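Local atomic coordinates of SorB (Sorangium cellulosum, PDB entry 6B2V), a protein that takes part in building the polyketide antibiotic sorangicin on a trans-acyltransferase assembly line, this chain being the pyran synthase domain of its module nine. Residues V65-M70 with Y116-S121; V105-A110 with G128-D133; N211-P216 with C279-R284. One frame throughout, in Å; residues are numbered along the deposited sequence.

Contact 1. Residues V65-M70 with Y116-S121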
loop_
_atom_site.group_PDB
_atom_site.type_symbol
_atom_site.label_atom_id
_atom_site.label_comp_id
_atom_site.label_asym_id
_atom_site.label_seq_id
_atom_site.Cartn_x
_atom_site.Cartn_y
_atom_site.Cartn_z
ATOM N N VAL A 65 -3.772 0.809 -1.514
ATOM C CA VAL A 65 -2.868 -0.285 -1.542
ATOM C C VAL A 65 -3.311 -1.407 -2.466
ATOM O O VAL A 65 -2.530 -2.146 -2.928
ATOM C CB VAL A 65 -2.503 -0.712 -0.096
ATOM C CG1 VAL A 65 -3.526 -1.613 0.540
ATOM C CG2 VAL A 65 -1.064 -1.066 0.099
ATOM N N ALA A 66 -4.614 -1.565 -2.634
ATOM C CA ALA A 66 -5.168 -2.587 -3.513
ATOM C C ALA A 66 -4.858 -2.325 -4.975
ATOM O O ALA A 66 -4.802 -3.218 -5.724
ATOM C CB ALA A 66 -6.642 -2.815 -3.290
ATOM N N TYR A 67 -4.690 -1.063 -5.349
ATOM C CA TYR A 67 -4.331 -0.751 -6.719
ATOM C C TYR A 67 -2.954 -1.272 -7.053
ATOM O O TYR A 67 -2.685 -1.623 -8.158
ATOM C CB TYR A 67 -4.403 0.755 -6.979
ATOM C CG TYR A 67 -5.797 1.387 -6.892
ATOM C CD1 TYR A 67 -6.689 1.255 -7.913
ATOM C CD2 TYR A 67 -6.136 2.177 -5.852
ATOM C CE1 TYR A 67 -7.926 1.825 -7.840
ATOM C CE2 TYR A 67 -7.364 2.748 -5.764
ATOM C CZ TYR A 67 -8.259 2.587 -6.757
ATOM O OH TYR A 67 -9.451 3.212 -6.644
ATOM N N LEU A 68 -2.059 -1.202 -6.085
ATOM C CA LEU A 68 -0.717 -1.668 -6.266
ATOM C C LEU A 68 -0.730 -3.156 -6.484
ATOM O O LEU A 68 -0.065 -3.645 -7.302
ATOM C CB LEU A 68 0.169 -1.338 -5.064
ATOM C CG LEU A 68 0.342 0.143 -4.735
ATOM C CD1 LEU A 68 1.152 0.360 -3.494
ATOM C CD2 LEU A 68 0.944 0.915 -5.885
ATOM N N GLU A 69 -1.504 -3.833 -5.670
ATOM C CA GLU A 69 -1.635 -5.282 -5.817
ATOM C C GLU A 69 -2.280 -5.659 -7.167
ATOM O O GLU A 69 -1.901 -6.585 -7.776
ATOM C CB GLU A 69 -2.404 -5.886 -4.622
ATOM C CG GLU A 69 -2.768 -7.375 -4.719
ATOM C CD GLU A 69 -1.598 -8.327 -4.601
ATOM O OE1 GLU A 69 -0.536 -7.936 -4.247
ATOM O OE2 GLU A 69 -1.818 -9.482 -4.881
ATOM N N MET A 70 -3.266 -4.902 -7.594
ATOM C CA MET A 70 -3.913 -5.163 -8.857
ATOM C C MET A 70 -2.944 -5.002 -10.027
ATOM O O MET A 70 -2.902 -5.827 -10.885
ATOM C CB MET A 70 -5.134 -4.252 -9.039
ATOM C CG MET A 70 -5.905 -4.548 -10.308
ATOM S SD MET A 70 -7.282 -3.371 -10.442
ATOM C CE MET A 70 -8.140 -4.029 -11.873
ATOM N N TYR A 116 1.458 1.633 -15.763
ATOM C CA TYR A 116 0.117 1.177 -15.564
ATOM C C TYR A 116 -0.829 2.354 -15.264
ATOM O O TYR A 116 -0.409 3.321 -14.767
ATOM C CB TYR A 116 0.010 0.147 -14.394
ATOM C CG TYR A 116 0.213 0.665 -13.000
ATOM C CD1 TYR A 116 -0.827 1.194 -12.294
ATOM C CD2 TYR A 116 1.423 0.592 -12.391
ATOM C CE1 TYR A 116 -0.656 1.657 -11.012
ATOM C CE2 TYR A 116 1.610 1.050 -11.128
ATOM C CZ TYR A 116 0.577 1.576 -10.434
ATOM O OH TYR A 116 0.823 2.036 -9.183
ATOM N N GLU A 117 -2.066 2.208 -15.674
ATOM C CA GLU A 117 -3.105 3.136 -15.353
ATOM C C GLU A 117 -4.328 2.339 -14.985
ATOM O O GLU A 117 -4.749 1.512 -15.731
ATOM C CB GLU A 117 -3.438 4.033 -16.524
ATOM C CG GLU A 117 -4.490 5.083 -16.221
ATOM C CD GLU A 117 -4.975 5.825 -17.473
ATOM O OE1 GLU A 117 -5.824 5.327 -18.192
ATOM O OE2 GLU A 117 -4.431 6.880 -17.687
ATOM N N VAL A 118 -4.897 2.593 -13.812
ATOM C CA VAL A 118 -6.100 1.926 -13.416
ATOM C C VAL A 118 -7.268 2.901 -13.545
ATOM O O VAL A 118 -7.230 3.941 -13.008
ATOM C CB VAL A 118 -6.063 1.457 -11.965
ATOM C CG1 VAL A 118 -7.279 0.622 -11.696
ATOM C CG2 VAL A 118 -4.840 0.626 -11.716
ATOM N N SER A 119 -8.259 2.508 -14.318
ATOM C CA SER A 119 -9.407 3.329 -14.584
ATOM C C SER A 119 -10.722 2.598 -14.631
ATOM O O SER A 119 -10.796 1.445 -14.674
ATOM C CB SER A 119 -9.240 4.017 -15.919
ATOM O OG SER A 119 -9.196 3.091 -16.923
ATOM N N SER A 120 -11.737 3.418 -14.673
ATOM C CA SER A 120 -13.098 3.001 -14.790
ATOM C C SER A 120 -13.900 4.007 -15.571
ATOM O O SER A 120 -13.433 5.006 -15.967
ATOM C CB SER A 120 -13.775 2.870 -13.429
ATOM O OG SER A 120 -14.001 4.095 -12.819
ATOM N N SER A 121 -15.198 3.800 -15.599
ATOM C CA SER A 121 -16.070 4.782 -16.222
ATOM C C SER A 121 -16.148 6.066 -15.415
ATOM O O SER A 121 -16.718 7.025 -15.859
ATOM C CB SER A 121 -17.449 4.206 -16.493
ATOM O OG SER A 121 -18.068 3.861 -15.325
#

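Contact 2. Residues V105-A110 with G128-D133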
loop_
_atom_site.group_PDB
_atom_site.type_symbol
_atom_site.label_atom_id
_atom_site.label_comp_id
_atom_site.label_asym_id
_atom_site.label_seq_id
_atom_site.Cartn_x
_atom_site.Cartn_y
_atom_site.Cartn_z
ATOM N N VAL A 105 -7.109 -2.140 -15.784
ATOM C CA VAL A 105 -5.749 -1.722 -15.657
ATOM C C VAL A 105 -5.071 -1.970 -16.980
ATOM O O VAL A 105 -5.123 -3.036 -17.474
ATOM C CB VAL A 105 -5.027 -2.427 -14.486
ATOM C CG1 VAL A 105 -5.076 -3.910 -14.615
ATOM C CG2 VAL A 105 -3.605 -1.972 -14.374
ATOM N N VAL A 106 -4.434 -0.954 -17.511
ATOM C CA VAL A 106 -3.740 -1.019 -18.776
ATOM C C VAL A 106 -2.233 -0.914 -18.563
ATOM O O VAL A 106 -1.777 -0.063 -17.887
ATOM C CB VAL A 106 -4.203 0.134 -19.684
ATOM C CG1 VAL A 106 -3.485 0.126 -21.022
ATOM C CG2 VAL A 106 -5.667 0.038 -19.923
ATOM N N LEU A 107 -1.490 -1.811 -19.181
ATOM C CA LEU A 107 -0.059 -1.844 -19.087
ATOM C C LEU A 107 0.542 -1.453 -20.410
ATOM O O LEU A 107 0.141 -1.959 -21.373
ATOM C CB LEU A 107 0.392 -3.251 -18.782
ATOM C CG LEU A 107 -0.203 -3.918 -17.550
ATOM C CD1 LEU A 107 0.343 -5.335 -17.408
ATOM C CD2 LEU A 107 0.154 -3.097 -16.334
ATOM N N SER A 108 1.493 -0.558 -20.407
ATOM C CA SER A 108 2.159 -0.099 -21.609
ATOM C C SER A 108 3.674 -0.101 -21.437
ATOM O O SER A 108 4.161 -0.008 -20.376
ATOM C CB SER A 108 1.684 1.275 -21.956
ATOM O OG SER A 108 1.966 2.170 -20.932
ATOM N N ASP A 109 4.405 -0.202 -22.533
ATOM C CA ASP A 109 5.841 -0.281 -22.453
ATOM C C ASP A 109 6.459 0.973 -21.880
ATOM O O ASP A 109 6.065 2.028 -22.172
ATOM C CB ASP A 109 6.443 -0.562 -23.842
ATOM C CG ASP A 109 6.194 -1.972 -24.328
ATOM O OD1 ASP A 109 5.306 -2.688 -23.826
ATOM O OD2 ASP A 109 6.872 -2.363 -25.289
ATOM N N ALA A 110 7.420 0.793 -20.994
ATOM C CA ALA A 110 8.191 1.846 -20.340
ATOM C C ALA A 110 9.603 1.347 -20.071
ATOM O O ALA A 110 9.864 0.180 -20.089
ATOM C CB ALA A 110 7.568 2.302 -19.035
ATOM N N GLY A 128 1.168 4.405 -12.269
ATOM C CA GLY A 128 2.504 4.228 -11.812
ATOM C C GLY A 128 3.353 3.426 -12.768
ATOM O O GLY A 128 2.946 3.177 -13.846
ATOM N N LEU A 129 4.503 2.999 -12.271
ATOM C CA LEU A 129 5.440 2.239 -13.067
ATOM C C LEU A 129 5.759 0.897 -12.431
ATOM O O LEU A 129 6.115 0.860 -11.331
ATOM C CB LEU A 129 6.758 2.978 -13.176
ATOM C CG LEU A 129 6.813 4.337 -13.845
ATOM C CD1 LEU A 129 8.176 4.963 -13.642
ATOM C CD2 LEU A 129 6.520 4.224 -15.319
ATOM N N LEU A 130 5.622 -0.166 -13.180
ATOM C CA LEU A 130 6.003 -1.474 -12.722
ATOM C C LEU A 130 7.437 -1.720 -13.165
ATOM O O LEU A 130 7.717 -1.644 -14.319
ATOM C CB LEU A 130 5.066 -2.518 -13.299
ATOM C CG LEU A 130 3.658 -2.560 -12.747
ATOM C CD1 LEU A 130 2.674 -2.927 -13.806
ATOM C CD2 LEU A 130 3.497 -3.555 -11.624
ATOM N N VAL A 131 8.310 -2.008 -12.211
ATOM C CA VAL A 131 9.710 -2.215 -12.455
ATOM C C VAL A 131 10.008 -3.703 -12.531
ATOM O O VAL A 131 9.730 -4.430 -11.629
ATOM C CB VAL A 131 10.518 -1.652 -11.295
ATOM C CG1 VAL A 131 11.999 -1.821 -11.530
ATOM C CG2 VAL A 131 10.151 -0.196 -11.041
ATOM N N PHE A 132 10.575 -4.075 -13.654
ATOM C CA PHE A 132 10.894 -5.429 -13.946
ATOM C C PHE A 132 12.131 -5.853 -13.211
ATOM O O PHE A 132 12.922 -5.093 -12.808
ATOM C CB PHE A 132 11.171 -5.567 -15.442
ATOM C CG PHE A 132 9.947 -5.635 -16.318
ATOM C CD1 PHE A 132 8.698 -5.491 -15.822
ATOM C CD2 PHE A 132 10.080 -5.821 -17.667
ATOM C CE1 PHE A 132 7.607 -5.550 -16.633
ATOM C CE2 PHE A 132 9.005 -5.903 -18.492
ATOM C CZ PHE A 132 7.759 -5.769 -17.977
ATOM N N ASP A 133 12.262 -7.150 -13.072
ATOM C CA ASP A 133 13.429 -7.741 -12.487
ATOM C C ASP A 133 14.649 -7.570 -13.414
ATOM O O ASP A 133 15.727 -7.644 -12.952
ATOM C CB ASP A 133 13.203 -9.207 -12.169
ATOM C CG ASP A 133 12.490 -9.413 -10.903
ATOM O OD1 ASP A 133 12.773 -8.783 -9.921
ATOM O OD2 ASP A 133 11.642 -10.263 -10.858
#

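Contact 3. Residues N211-P216 with C279-R284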
loop_
_atom_site.group_PDB
_atom_site.type_symbol
_atom_site.label_atom_id
_atom_site.label_comp_id
_atom_site.label_asym_id
_atom_site.label_seq_id
_atom_site.Cartn_x
_atom_site.Cartn_y
_atom_site.Cartn_z
ATOM N N ASN A 211 -2.658 -2.137 4.346
ATOM C CA ASN A 211 -3.138 -1.029 5.166
ATOM C C ASN A 211 -2.474 -1.005 6.543
ATOM O O ASN A 211 -2.277 0.011 7.097
ATOM C CB ASN A 211 -4.645 -1.080 5.332
ATOM C CG ASN A 211 -5.365 -0.492 4.150
ATOM O OD1 ASN A 211 -6.444 -0.887 3.857
ATOM N ND2 ASN A 211 -4.765 0.435 3.533
ATOM N N SER A 212 -2.161 -2.177 7.063
ATOM C CA SER A 212 -1.453 -2.249 8.327
ATOM C C SER A 212 -0.074 -1.600 8.233
ATOM O O SER A 212 0.442 -1.148 9.179
ATOM C CB SER A 212 -1.305 -3.681 8.798
ATOM O OG SER A 212 -2.546 -4.266 8.989
ATOM N N VAL A 213 0.564 -1.755 7.111
ATOM C CA VAL A 213 1.845 -1.104 6.903
ATOM C C VAL A 213 1.745 0.434 6.773
ATOM O O VAL A 213 2.539 1.162 7.249
ATOM C CB VAL A 213 2.563 -1.680 5.668
ATOM C CG1 VAL A 213 3.910 -1.053 5.473
ATOM C CG2 VAL A 213 2.713 -3.166 5.753
ATOM N N LEU A 214 0.740 0.856 6.044
ATOM C CA LEU A 214 0.523 2.279 5.834
ATOM C C LEU A 214 0.004 3.091 7.015
ATOM O O LEU A 214 0.321 4.207 7.149
ATOM C CB LEU A 214 -0.341 2.559 4.591
ATOM C CG LEU A 214 0.213 2.030 3.249
ATOM C CD1 LEU A 214 -0.535 2.608 2.075
ATOM C CD2 LEU A 214 1.701 2.231 3.091
ATOM N N VAL A 215 -0.790 2.457 7.863
ATOM C CA VAL A 215 -1.413 3.183 8.961
ATOM C C VAL A 215 -0.424 3.859 9.883
ATOM O O VAL A 215 -0.648 4.957 10.264
ATOM C CB VAL A 215 -2.457 2.289 9.725
ATOM C CG1 VAL A 215 -2.758 2.781 11.135
ATOM C CG2 VAL A 215 -3.732 2.290 8.965
ATOM N N PRO A 216 0.664 3.208 10.232
ATOM C CA PRO A 216 1.620 3.865 11.113
ATOM C C PRO A 216 2.253 5.115 10.494
ATOM O O PRO A 216 2.560 6.003 11.200
ATOM C CB PRO A 216 2.630 2.755 11.423
ATOM C CG PRO A 216 1.805 1.575 11.356
ATOM C CD PRO A 216 0.928 1.774 10.169
ATOM N N CYS A 279 13.810 -7.065 5.928
ATOM C CA CYS A 279 12.866 -6.297 5.142
ATOM C C CYS A 279 12.078 -7.132 4.138
ATOM O O CYS A 279 12.625 -7.727 3.287
ATOM C CB CYS A 279 13.659 -5.248 4.368
ATOM S SG CYS A 279 12.618 -4.054 3.498
ATOM N N LEU A 280 10.755 -7.129 4.301
ATOM C CA LEU A 280 9.847 -7.870 3.433
ATOM C C LEU A 280 9.354 -6.934 2.349
ATOM O O LEU A 280 9.314 -7.271 1.224
ATOM C CB LEU A 280 8.675 -8.484 4.246
ATOM C CG LEU A 280 9.127 -9.160 5.535
ATOM C CD1 LEU A 280 7.892 -9.750 6.164
ATOM C CD2 LEU A 280 10.144 -10.269 5.265
ATOM N N MET A 281 8.986 -5.741 2.751
ATOM C CA MET A 281 8.597 -4.717 1.809
ATOM C C MET A 281 9.045 -3.367 2.280
ATOM O O MET A 281 8.957 -3.096 3.409
ATOM C CB MET A 281 7.101 -4.636 1.590
ATOM C CG MET A 281 6.495 -5.842 0.961
ATOM S SD MET A 281 4.765 -5.592 0.593
ATOM C CE MET A 281 4.210 -5.168 2.223
ATOM N N ALA A 282 9.514 -2.572 1.331
ATOM C CA ALA A 282 9.964 -1.226 1.589
ATOM C C ALA A 282 9.164 -0.212 0.777
ATOM O O ALA A 282 9.163 -0.239 -0.428
ATOM C CB ALA A 282 11.426 -1.064 1.256
ATOM N N PHE A 283 8.519 0.694 1.505
ATOM C CA PHE A 283 7.788 1.815 0.915
ATOM C C PHE A 283 8.667 3.054 1.085
ATOM O O PHE A 283 9.010 3.409 2.118
ATOM C CB PHE A 283 6.445 2.061 1.612
ATOM C CG PHE A 283 5.382 1.048 1.326
ATOM C CD1 PHE A 283 5.256 -0.083 2.077
ATOM C CD2 PHE A 283 4.459 1.274 0.347
ATOM C CE1 PHE A 283 4.282 -0.985 1.821
ATOM C CE2 PHE A 283 3.474 0.385 0.113
ATOM C CZ PHE A 283 3.385 -0.744 0.845
ATOM N N ARG A 284 9.063 3.641 -0.034
ATOM C CA ARG A 284 9.886 4.793 -0.004
ATOM C C ARG A 284 9.154 6.007 -0.488
ATOM O O ARG A 284 8.625 5.994 -1.523
ATOM C CB ARG A 284 11.058 4.657 -0.945
ATOM C CG ARG A 284 11.836 3.400 -0.838
ATOM C CD ARG A 284 12.526 3.286 0.450
ATOM N NE ARG A 284 13.552 4.242 0.632
ATOM C CZ ARG A 284 14.164 4.419 1.776
ATOM N NH1 ARG A 284 13.834 3.661 2.766
ATOM N NH2 ARG A 284 15.129 5.310 1.909
#

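Contact 1. Residues V65-M70 with Y116-S121
Val-118 sets one methyl group against the rim of the Tyr-67 ring. Its CG1 lies near the plane of that ring, 3.9 Å from Tyr-67 CD1, so the aromatic edge, and not a face, receives the valine. The next ring carbon is also involved, Tyr-67 CE1 being 4.1 Å from Val-118 CG1. The same methyl serves a second neighbour: Met-70 SD stands 4.2 Å from Val-118 CG1. Methionine gets this far because its CG is anti to the backbone N (chi1 -176°) and the chain then runs on fully extended, carrying the sulfur to the valine methyl.

Two residues earlier on the strand, Tyr-116 points to the same side, as alternation along a strand requires. Its CG lies between the backbone N and the carbonyl carbon (chi1 70°), and from there the side chain carries the hydroxyl to the helix, where Tyr-116 OH meets Leu-68 CD2 at 3.5 Å.

This is the helix-on-sheet packing at the centre of a hotdog fold, here in the N-terminal one of the domain: helix 64-77 lies across the inner face of the curved sheet, the short axes of 65-70 and 116-120 passing 9.8 Å apart at 117°. Leu-103 and Val-105 of strand 101-110 also pack against Val-118, while Phe-62 meets the Tyr-67 ring. All five touching residues are buried, and cohesion across the two segments therefore rests on dispersion and the burial of apolar surface. Among the close pairs the Tyr-116 hydroxyl supplies the one oxygen, and it meets a methyl.

Contact 2. Residues V105-A110 with G128-D133
Leu-107 and Leu-130 meet on the inner face of the N-terminal hotdog sheet, the face that carries helix 64-77. Their strands, 101-110 and 123-132, are not neighbours: strand 113-120 runs between them, antiparallel to both and hydrogen-bonded to each. The two leucines thus reach across an intervening strand, and their side chains stand at about a right angle to each other.

Both use the same first torsion, with CG anti to the carbonyl carbon and beside the backbone N, at -55° in Leu-107. They differ further out. Leu-107 continues in a regular staggered form, whereas chi2 of Leu-130 is 145°, well away from the staggered value near 180°. The rotation turns both methyls of Leu-130 together, and CD1 is the one that touches Leu-107. Ala-75 of the helix packs on Leu-130 as well, and Tyr-116 of the middle strand lies against Leu-107, so the pair forms part of the layer between sheet and helix.

Because side chains alternate along a strand, the next residue, Leu-129, is turned to the other face of the sheet. There it approaches Ala-110, the pair whose CA atoms come nearest across the two segments, at 7.8 Å. This outer meeting is looser and partly exposed, with Ala-110 CB 4.3 Å from Leu-129 CD2. The inner one is tighter: Leu-107 CD2 lies 3.6 Å from Leu-130 CD1.

Contact 3. Residues N211-P216 with C279-R284
The Phe-283 ring receives Leu-214 on one face and Val-213 at an oblique angle. Leu-214 CD2 sits over the middle of the ring, 3.9 Å from the centroid of Phe-283 and only 10° off the ring normal, a well-centred CH-pi contact. The methyl is therefore shared by much of the ring rather than resting on a single carbon, and the leucine side chain stands at about a right angle to that of the phenylalanine. Val-213 comes neither over a face nor at an edge: its CG1 is 3.7 Å from Phe-283 CE1 and 3.8 Å from Phe-283 CD1. Its two methyls divide the work, for CG1, anti to the backbone N, goes to the ring, while CG2 faces the sulfur-bearing side chain of Met-281, lying 4.3 Å from Met-281 CE. The last torsion of Met-281 (chi3 -56°) folds its terminal methyl back from an extended course.

Here the central helix of the C-terminal hotdog, 207-225, crosses its sheet, the axes of 211-216 and 281-284 passing 10.7 Å apart. The ring of Phe-283 is further packed by Leu-236 and Leu-239 of strand 232-241 and by Val-270 of strand 267-273. Leu-280 and Met-281 both face Leu-272 in a classic beta bulge, after which Met-281 and Phe-283, two residues apart, both point to the helix. On the helix side a kink falls at Pro-216, whose N, lacking a hydrogen to donate, makes no bond to the preceding turn.

All four touching residues are buried and their close pairs apolar. Attraction across the two segments is thus mainly dispersion and the burial of apolar surface, with the methyl centred on an aromatic face adding a directional element.

From the N terminus, helix 65-70 comes first, then the segments 105-110, 116-121 and 128-133 in turn. Contact 1 closes a loop from the helix to the middle one of these three. Contact 2 opens within that loop and closes beyond it, so the two cross along the chain, and hydrogen bonds from 116-121 to the strands of contact 2 join them in one sheet. Contact 3 follows in series, closing a separate loop in the C-terminal hotdog. The two halves still meet: Val-65 packs on Asn-211 and Leu-214, and Leu-68 on Phe-283, which brings contacts 1 and 3 together at the junction of the double hotdog. Contact 2 stays about 11 Å from contact 3 at the nearest atoms.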